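PDB 3TPF: ornithine carbamoyltransferase from Campylobacter jejuni subsp. jejuni, which reversibly transfers the carbamoyl group of carbamoyl phosphate to L-ornithine, giving L-citrulline and phosphate in the arginine biosynthesis pathway. Local coordinates for residues Thr38-Phe43 with Arg86-Met91; Glu103-Phe108 with Ala114-Ala119. All blocks are in the same frame, centred on the assembly; numbering follows the deposited sequence.

How the contacts relate
Contacts 1 and 2 lie side by side in the carbamoyl-phosphate-binding domain, their centres about 10 Å apart, and both rest on its parallel four-stranded sheet, ordered 64-68, 38-43, 94-98, 116-118. They follow one another along the chain: contact 1 sets helix 81-91 against strand 38-43, and contact 2 then sets helix 102-111 against strand 116-118. Strand 94-98 lies between the two strands and links the two helices in sequence. The contacts meet directly, CD1 of Ile-42 lying 3.9 Å from CE2 of Phe-108, so one apolar layer continues along this side of the sheet. Two predicted carbamoyl-phosphate-binding side chains are close, Arg-98 about 7 Å from that of Ile-42 and Pro-126 about 4 Å from that of Asn-118.

Contact 1. Residues Thr38-Phe43 with Arg86-Met91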
ATOM      1  N   THR B  38      15.783   1.426  -3.799  1.00 36.59           N
ATOM      2  CA  THR B  38      14.540   1.051  -3.105  1.00 36.03           C
ATOM      3  C   THR B  38      14.509   1.612  -1.692  1.00 33.31           C
ATOM      4  O   THR B  38      15.543   1.747  -1.057  1.00 31.44           O
ATOM      5  CB  THR B  38      14.306  -0.481  -2.954  1.00 36.78           C
ATOM      6  OG1 THR B  38      15.416  -1.069  -2.245  1.00 37.91           O
ATOM      7  CG2 THR B  38      14.199  -1.094  -4.242  1.00 37.58           C
ATOM      8  N   LEU B  39      13.323   2.006  -1.300  1.00 32.18           N
ATOM      9  CA  LEU B  39      13.153   2.673   0.016  1.00 32.24           C
ATOM     10  C   LEU B  39      12.045   2.022   0.767  1.00 31.17           C
ATOM     11  O   LEU B  39      10.926   1.963   0.291  1.00 30.76           O
ATOM     12  CB  LEU B  39      12.817   4.217  -0.128  1.00 31.65           C
ATOM     13  CG  LEU B  39      12.346   4.774   1.324  1.00 30.66           C
ATOM     14  CD1 LEU B  39      13.492   4.992   2.334  1.00 29.17           C
ATOM     15  CD2 LEU B  39      11.484   6.025   1.321  1.00 30.00           C
ATOM     16  N   ALA B  40      12.391   1.495   1.883  1.00 31.32           N
ATOM     17  CA  ALA B  40      11.389   0.831   2.722  1.00 32.78           C
ATOM     18  C   ALA B  40      10.831   1.911   3.574  1.00 33.26           C
ATOM     19  O   ALA B  40      11.588   2.635   4.144  1.00 33.39           O
ATOM     20  CB  ALA B  40      12.081  -0.163   3.593  1.00 32.48           C
HETATM   21  N   MSE B  41       9.544   2.065   3.667  1.00 35.76           N
HETATM   22  CA  MSE B  41       9.022   3.058   4.568  1.00 38.46           C
HETATM   23  C   MSE B  41       8.293   2.371   5.693  1.00 39.04           C
HETATM   24  O   MSE B  41       7.251   1.747   5.492  1.00 40.66           O
HETATM   25  CB  MSE B  41       8.052   3.993   3.875  1.00 42.55           C
HETATM   26  CG  MSE B  41       8.719   4.651   2.706  1.00 49.08           C
HETATM   27 SE   MSE B  41       7.420   5.783   1.717  1.00 69.18          SE
HETATM   28  CE  MSE B  41       6.101   4.420   1.068  1.00 61.47           C
ATOM     29  N   ILE B  42       8.775   2.497   6.893  1.00 37.93           N
ATOM     30  CA  ILE B  42       8.065   1.810   8.049  1.00 40.01           C
ATOM     31  C   ILE B  42       7.356   2.794   8.928  1.00 39.19           C
ATOM     32  O   ILE B  42       8.004   3.636   9.538  1.00 37.60           O
ATOM     33  CB  ILE B  42       9.041   1.060   8.982  1.00 40.86           C
ATOM     34  CG1 ILE B  42       9.778  -0.032   8.213  1.00 41.26           C
ATOM     35  CG2 ILE B  42       8.281   0.476  10.158  1.00 42.77           C
ATOM     36  CD1 ILE B  42      10.977  -0.566   8.943  1.00 41.08           C
ATOM     37  N   PHE B  43       6.059   2.726   8.970  1.00 41.13           N
ATOM     38  CA  PHE B  43       5.292   3.625   9.842  1.00 45.67           C
ATOM     39  C   PHE B  43       4.800   2.901  11.111  1.00 51.58           C
ATOM     40  O   PHE B  43       4.219   1.845  11.033  1.00 58.52           O
ATOM     41  CB  PHE B  43       4.105   4.246   9.117  1.00 44.45           C
ATOM     42  CG  PHE B  43       4.495   5.175   8.044  1.00 42.89           C
ATOM     43  CD1 PHE B  43       4.896   4.698   6.795  1.00 41.27           C
ATOM     44  CD2 PHE B  43       4.555   6.523   8.279  1.00 43.68           C
ATOM     45  CE1 PHE B  43       5.308   5.553   5.813  1.00 39.85           C
ATOM     46  CE2 PHE B  43       5.043   7.407   7.289  1.00 41.01           C
ATOM     47  CZ  PHE B  43       5.342   6.919   6.055  1.00 39.71           C
ATOM     48  N   ARG B  86      17.652  -6.752  10.511  1.00 54.12           N
ATOM     49  CA  ARG B  86      18.649  -7.598   9.786  1.00 55.10           C
ATOM     50  C   ARG B  86      18.067  -8.274   8.561  1.00 53.42           C
ATOM     51  O   ARG B  86      18.809  -8.755   7.729  1.00 52.39           O
ATOM     52  CB  ARG B  86      19.256  -8.630  10.670  1.00 58.53           C
ATOM     53  CG  ARG B  86      20.342  -8.074  11.549  1.00 60.10           C
ATOM     54  CD  ARG B  86      20.917  -9.143  12.460  1.00 63.19           C
ATOM     55  NE  ARG B  86      20.038  -9.453  13.568  1.00 66.21           N
ATOM     56  CZ  ARG B  86      20.386 -10.248  14.569  1.00 72.70           C
ATOM     57  NH1 ARG B  86      21.608 -10.777  14.604  1.00 75.38           N
ATOM     58  NH2 ARG B  86      19.527 -10.523  15.553  1.00 75.60           N
ATOM     59  N   VAL B  87      16.742  -8.268   8.453  1.00 51.68           N
ATOM     60  CA  VAL B  87      16.092  -8.638   7.186  1.00 50.71           C
ATOM     61  C   VAL B  87      15.862  -7.423   6.282  1.00 48.24           C
ATOM     62  O   VAL B  87      16.404  -7.350   5.195  1.00 49.98           O
ATOM     63  CB  VAL B  87      14.706  -9.338   7.345  1.00 51.11           C
ATOM     64  CG1 VAL B  87      14.154  -9.637   5.955  1.00 49.81           C
ATOM     65  CG2 VAL B  87      14.756 -10.616   8.153  1.00 52.83           C
ATOM     66  N   ILE B  88      15.007  -6.500   6.705  1.00 46.70           N
ATOM     67  CA  ILE B  88      14.560  -5.396   5.842  1.00 44.59           C
ATOM     68  C   ILE B  88      15.771  -4.570   5.435  1.00 46.05           C
ATOM     69  O   ILE B  88      15.978  -4.242   4.247  1.00 45.86           O
ATOM     70  CB  ILE B  88      13.568  -4.464   6.528  1.00 43.61           C
ATOM     71  CG1 ILE B  88      12.242  -5.162   6.721  1.00 45.63           C
ATOM     72  CG2 ILE B  88      13.251  -3.259   5.679  1.00 40.69           C
ATOM     73  CD1 ILE B  88      11.258  -4.513   7.687  1.00 46.11           C
ATOM     74  N   GLY B  89      16.618  -4.254   6.415  1.00 45.60           N
ATOM     75  CA  GLY B  89      17.795  -3.397   6.134  1.00 44.83           C
ATOM     76  C   GLY B  89      18.802  -4.001   5.182  1.00 45.11           C
ATOM     77  O   GLY B  89      19.821  -3.358   4.833  1.00 46.02           O
ATOM     78  N   ALA B  90      18.583  -5.259   4.838  1.00 45.87           N
ATOM     79  CA  ALA B  90      19.538  -5.973   4.015  1.00 48.46           C
ATOM     80  C   ALA B  90      19.048  -6.026   2.628  1.00 50.95           C
ATOM     81  O   ALA B  90      19.784  -6.303   1.696  1.00 51.58           O
ATOM     82  CB  ALA B  90      19.770  -7.354   4.548  1.00 48.50           C
HETATM   83  N   MSE B  91      17.766  -5.772   2.474  1.00 54.69           N
HETATM   84  CA  MSE B  91      17.160  -5.954   1.139  1.00 56.51           C
HETATM   85  C   MSE B  91      16.901  -4.686   0.399  1.00 52.78           C
HETATM   86  O   MSE B  91      16.714  -4.726  -0.823  1.00 53.27           O
HETATM   87  CB  MSE B  91      15.857  -6.659   1.313  1.00 61.09           C
HETATM   88  CG  MSE B  91      16.184  -7.985   1.963  1.00 69.32           C
HETATM   89 SE   MSE B  91      14.569  -9.093   2.192  1.00 84.64          SE
HETATM   90  CE  MSE B  91      14.420  -9.711   0.310  1.00 73.84           C
TER
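Strand 38-43 and helix segment 86-91 run roughly antiparallel, at 148°, with their axes 9.1 Å apart at closest approach and Ala-40 nearest to Ile-88 along the backbones. The pair belongs to the alpha/beta fold of the carbamoyl-phosphate-binding domain, where the helix packs on a parallel beta sheet and the chain continues from it into strand 94-98, the neighbour of strand 38-43. Ile-88 carries most of the contact, pointing toward the strand and using both of its branches. Its CG2, set opposite the backbone N by a chi1 of -70° for CG1, packs on CB of Ala-40 at 3.9 Å. The longer branch runs on toward Ile-42, and the two isoleucines reach each other tip to tip. Leu-73 touches both of them, while Met-52 of a second subunit also packs on Ile-88. Leu-56 of that subunit lies on Thr-38, whose backbone N is hydrogen-bonded to Asp-93 OD2. The two segments bury a modest 133 Å² in all, and beyond Ala-40 the strand's further touch on the helix is made by CD1 of Ile-42, which stands 4.2 Å from CD1 of Ile-88.

Contact 2. Residues Glu103-Phe108 with Ala114-Ala119; sequences ETLLEF and APVINA
A chi1 of -84° places CG of Leu-105 beside its own backbone N, and with chi2 at 167° the two methyls fork toward Val-116 and Asn-118; Val-116, with CG1 opposite its backbone N (chi1 169°), offers one methyl to Leu-105 and the other to Phe-108. CD2 of Leu-105 meets CG1 of Val-116 at 3.4 Å, the side chains meeting at a slant. CD1 of the same leucine lies over one face of the amide of Asn-118, 3.2 Å from its CG, and here the side chains cross at about a right angle. One turn further along the helix, CD1 of Phe-108 comes to 3.7 Å from CG2 of Val-116, and CE1 of the same ring follows at 4.2 Å. These contacts close the beta-alpha-beta crossover formed by strand 94-98, helix 102-111 and strand 116-118, packing the helix on its second strand; Met-97 of the first strand touches both Leu-105 and Phe-108. While the leucine methyl covers that face, the polar end of the Asn-118 amide turns to other partners: ND2 donates hydrogen bonds to the backbone O of Leu-6 and to OG of Ser-121, bonds that would fix the rotation of the amide. On the other side of the strand, Ile-117 packs on Leu-297 and Leu-300 of helix 279-302.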
ATOM      1  N   GLU B 103      14.462   5.490  20.445  1.00 56.74           N
ATOM      2  CA  GLU B 103      15.320   4.363  20.713  1.00 58.84           C
ATOM      3  C   GLU B 103      15.178   3.325  19.600  1.00 56.68           C
ATOM      4  O   GLU B 103      16.163   2.700  19.181  1.00 56.09           O
ATOM      5  CB  GLU B 103      14.980   3.755  22.048  1.00 64.02           C
ATOM      6  CG  GLU B 103      15.692   2.424  22.307  1.00 68.57           C
ATOM      7  CD  GLU B 103      17.233   2.471  22.171  1.00 70.91           C
ATOM      8  OE1 GLU B 103      17.816   3.575  22.492  1.00 68.18           O
ATOM      9  OE2 GLU B 103      17.832   1.387  21.760  1.00 69.83           O
ATOM     10  N   THR B 104      13.941   3.146  19.143  1.00 53.71           N
ATOM     11  CA  THR B 104      13.625   2.221  18.056  1.00 51.14           C
ATOM     12  C   THR B 104      14.409   2.541  16.800  1.00 48.79           C
ATOM     13  O   THR B 104      14.903   1.659  16.135  1.00 47.26           O
ATOM     14  CB  THR B 104      12.129   2.222  17.709  1.00 50.37           C
ATOM     15  OG1 THR B 104      11.362   1.887  18.884  1.00 53.40           O
ATOM     16  CG2 THR B 104      11.832   1.252  16.582  1.00 48.35           C
ATOM     17  N   LEU B 105      14.549   3.800  16.494  1.00 47.72           N
ATOM     18  CA  LEU B 105      15.347   4.131  15.341  1.00 48.06           C
ATOM     19  C   LEU B 105      16.773   3.711  15.590  1.00 49.82           C
ATOM     20  O   LEU B 105      17.459   3.234  14.691  1.00 51.53           O
ATOM     21  CB  LEU B 105      15.339   5.652  15.097  1.00 47.34           C
ATOM     22  CG  LEU B 105      14.160   6.203  14.298  1.00 44.91           C
ATOM     23  CD1 LEU B 105      14.040   7.701  14.369  1.00 42.97           C
ATOM     24  CD2 LEU B 105      14.404   5.715  12.900  1.00 43.60           C
ATOM     25  N   LEU B 106      17.256   3.996  16.785  1.00 52.40           N
ATOM     26  CA  LEU B 106      18.685   3.818  17.063  1.00 54.07           C
ATOM     27  C   LEU B 106      18.993   2.328  16.981  1.00 57.12           C
ATOM     28  O   LEU B 106      19.935   1.871  16.343  1.00 59.96           O
ATOM     29  CB  LEU B 106      19.054   4.400  18.433  1.00 55.29           C
ATOM     30  CG  LEU B 106      19.157   5.934  18.562  1.00 54.09           C
ATOM     31  CD1 LEU B 106      19.264   6.273  20.033  1.00 56.19           C
ATOM     32  CD2 LEU B 106      20.367   6.591  17.891  1.00 51.92           C
ATOM     33  N   GLU B 107      18.133   1.552  17.621  1.00 59.85           N
ATOM     34  CA  GLU B 107      18.282   0.092  17.679  1.00 58.64           C
ATOM     35  C   GLU B 107      18.243  -0.517  16.266  1.00 55.09           C
ATOM     36  O   GLU B 107      18.997  -1.414  15.953  1.00 56.43           O
ATOM     37  CB  GLU B 107      17.172  -0.526  18.540  1.00 59.87           C
ATOM     38  CG  GLU B 107      17.108  -2.049  18.510  1.00 61.54           C
ATOM     39  CD  GLU B 107      18.208  -2.772  19.315  1.00 65.57           C
ATOM     40  OE1 GLU B 107      19.100  -2.113  19.948  1.00 67.72           O
ATOM     41  OE2 GLU B 107      18.157  -4.031  19.312  1.00 67.48           O
ATOM     42  N   PHE B 108      17.346  -0.029  15.437  1.00 50.49           N
ATOM     43  CA  PHE B 108      17.282  -0.485  14.043  1.00 47.78           C
ATOM     44  C   PHE B 108      18.557  -0.120  13.274  1.00 46.55           C
ATOM     45  O   PHE B 108      19.112  -0.950  12.584  1.00 46.96           O
ATOM     46  CB  PHE B 108      16.082   0.142  13.351  1.00 44.68           C
ATOM     47  CG  PHE B 108      15.698  -0.528  12.073  1.00 42.72           C
ATOM     48  CD1 PHE B 108      16.445  -0.298  10.899  1.00 40.79           C
ATOM     49  CD2 PHE B 108      14.558  -1.316  12.007  1.00 41.76           C
ATOM     50  CE1 PHE B 108      16.064  -0.872   9.716  1.00 39.36           C
ATOM     51  CE2 PHE B 108      14.159  -1.856  10.817  1.00 41.05           C
ATOM     52  CZ  PHE B 108      14.912  -1.630   9.663  1.00 39.88           C
ATOM     53  N   ALA B 114      21.336  -0.811   5.699  1.00 42.96           N
ATOM     54  CA  ALA B 114      20.859   0.343   4.925  1.00 38.84           C
ATOM     55  C   ALA B 114      20.747   1.519   5.830  1.00 37.06           C
ATOM     56  O   ALA B 114      20.359   1.365   6.988  1.00 36.17           O
ATOM     57  CB  ALA B 114      19.474   0.061   4.340  1.00 37.64           C
ATOM     58  N   PRO B 115      20.987   2.729   5.291  1.00 35.99           N
ATOM     59  CA  PRO B 115      20.899   3.950   6.035  1.00 34.33           C
ATOM     60  C   PRO B 115      19.513   4.142   6.448  1.00 33.25           C
ATOM     61  O   PRO B 115      18.671   3.976   5.619  1.00 32.38           O
ATOM     62  CB  PRO B 115      21.219   4.989   5.015  1.00 34.45           C
ATOM     63  CG  PRO B 115      21.987   4.333   3.945  1.00 35.53           C
ATOM     64  CD  PRO B 115      21.502   2.943   3.923  1.00 36.45           C
ATOM     65  N   VAL B 116      19.270   4.469   7.723  1.00 33.40           N
ATOM     66  CA  VAL B 116      17.933   4.689   8.295  1.00 32.59           C
ATOM     67  C   VAL B 116      17.644   6.179   8.417  1.00 32.26           C
ATOM     68  O   VAL B 116      18.496   6.896   8.856  1.00 31.98           O
ATOM     69  CB  VAL B 116      17.888   4.157   9.727  1.00 33.72           C
ATOM     70  CG1 VAL B 116      16.608   4.579  10.524  1.00 33.07           C
ATOM     71  CG2 VAL B 116      18.262   2.698   9.710  1.00 34.72           C
ATOM     72  N   ILE B 117      16.421   6.628   8.052  1.00 32.59           N
ATOM     73  CA  ILE B 117      16.033   8.067   8.061  1.00 32.03           C
ATOM     74  C   ILE B 117      14.913   8.356   8.958  1.00 32.82           C
ATOM     75  O   ILE B 117      13.894   7.675   8.922  1.00 35.30           O
ATOM     76  CB  ILE B 117      15.541   8.482   6.721  1.00 31.90           C
ATOM     77  CG1 ILE B 117      16.656   8.401   5.716  1.00 31.28           C
ATOM     78  CG2 ILE B 117      15.026   9.899   6.806  1.00 32.86           C
ATOM     79  CD1 ILE B 117      16.072   8.404   4.389  1.00 32.08           C
ATOM     80  N   ASN B 118      15.102   9.285   9.875  1.00 33.61           N
ATOM     81  CA  ASN B 118      14.112   9.516  10.951  1.00 32.81           C
ATOM     82  C   ASN B 118      13.005  10.386  10.358  1.00 32.85           C
ATOM     83  O   ASN B 118      13.112  11.601  10.308  1.00 33.77           O
ATOM     84  CB  ASN B 118      14.703  10.270  12.105  1.00 33.54           C
ATOM     85  CG  ASN B 118      13.636  10.678  13.203  1.00 35.10           C
ATOM     86  OD1 ASN B 118      12.455  10.300  13.077  1.00 34.71           O
ATOM     87  ND2 ASN B 118      14.077  11.376  14.306  1.00 34.71           N
ATOM     88  N   ALA B 119      11.928   9.776   9.916  1.00 32.69           N
ATOM     89  CA  ALA B 119      10.797  10.527   9.373  1.00 32.08           C
ATOM     90  C   ALA B 119       9.988  11.203  10.500  1.00 35.13           C
ATOM     91  O   ALA B 119       9.022  11.928  10.184  1.00 37.91           O
ATOM     92  CB  ALA B 119       9.888   9.593   8.594  1.00 30.33           C
TER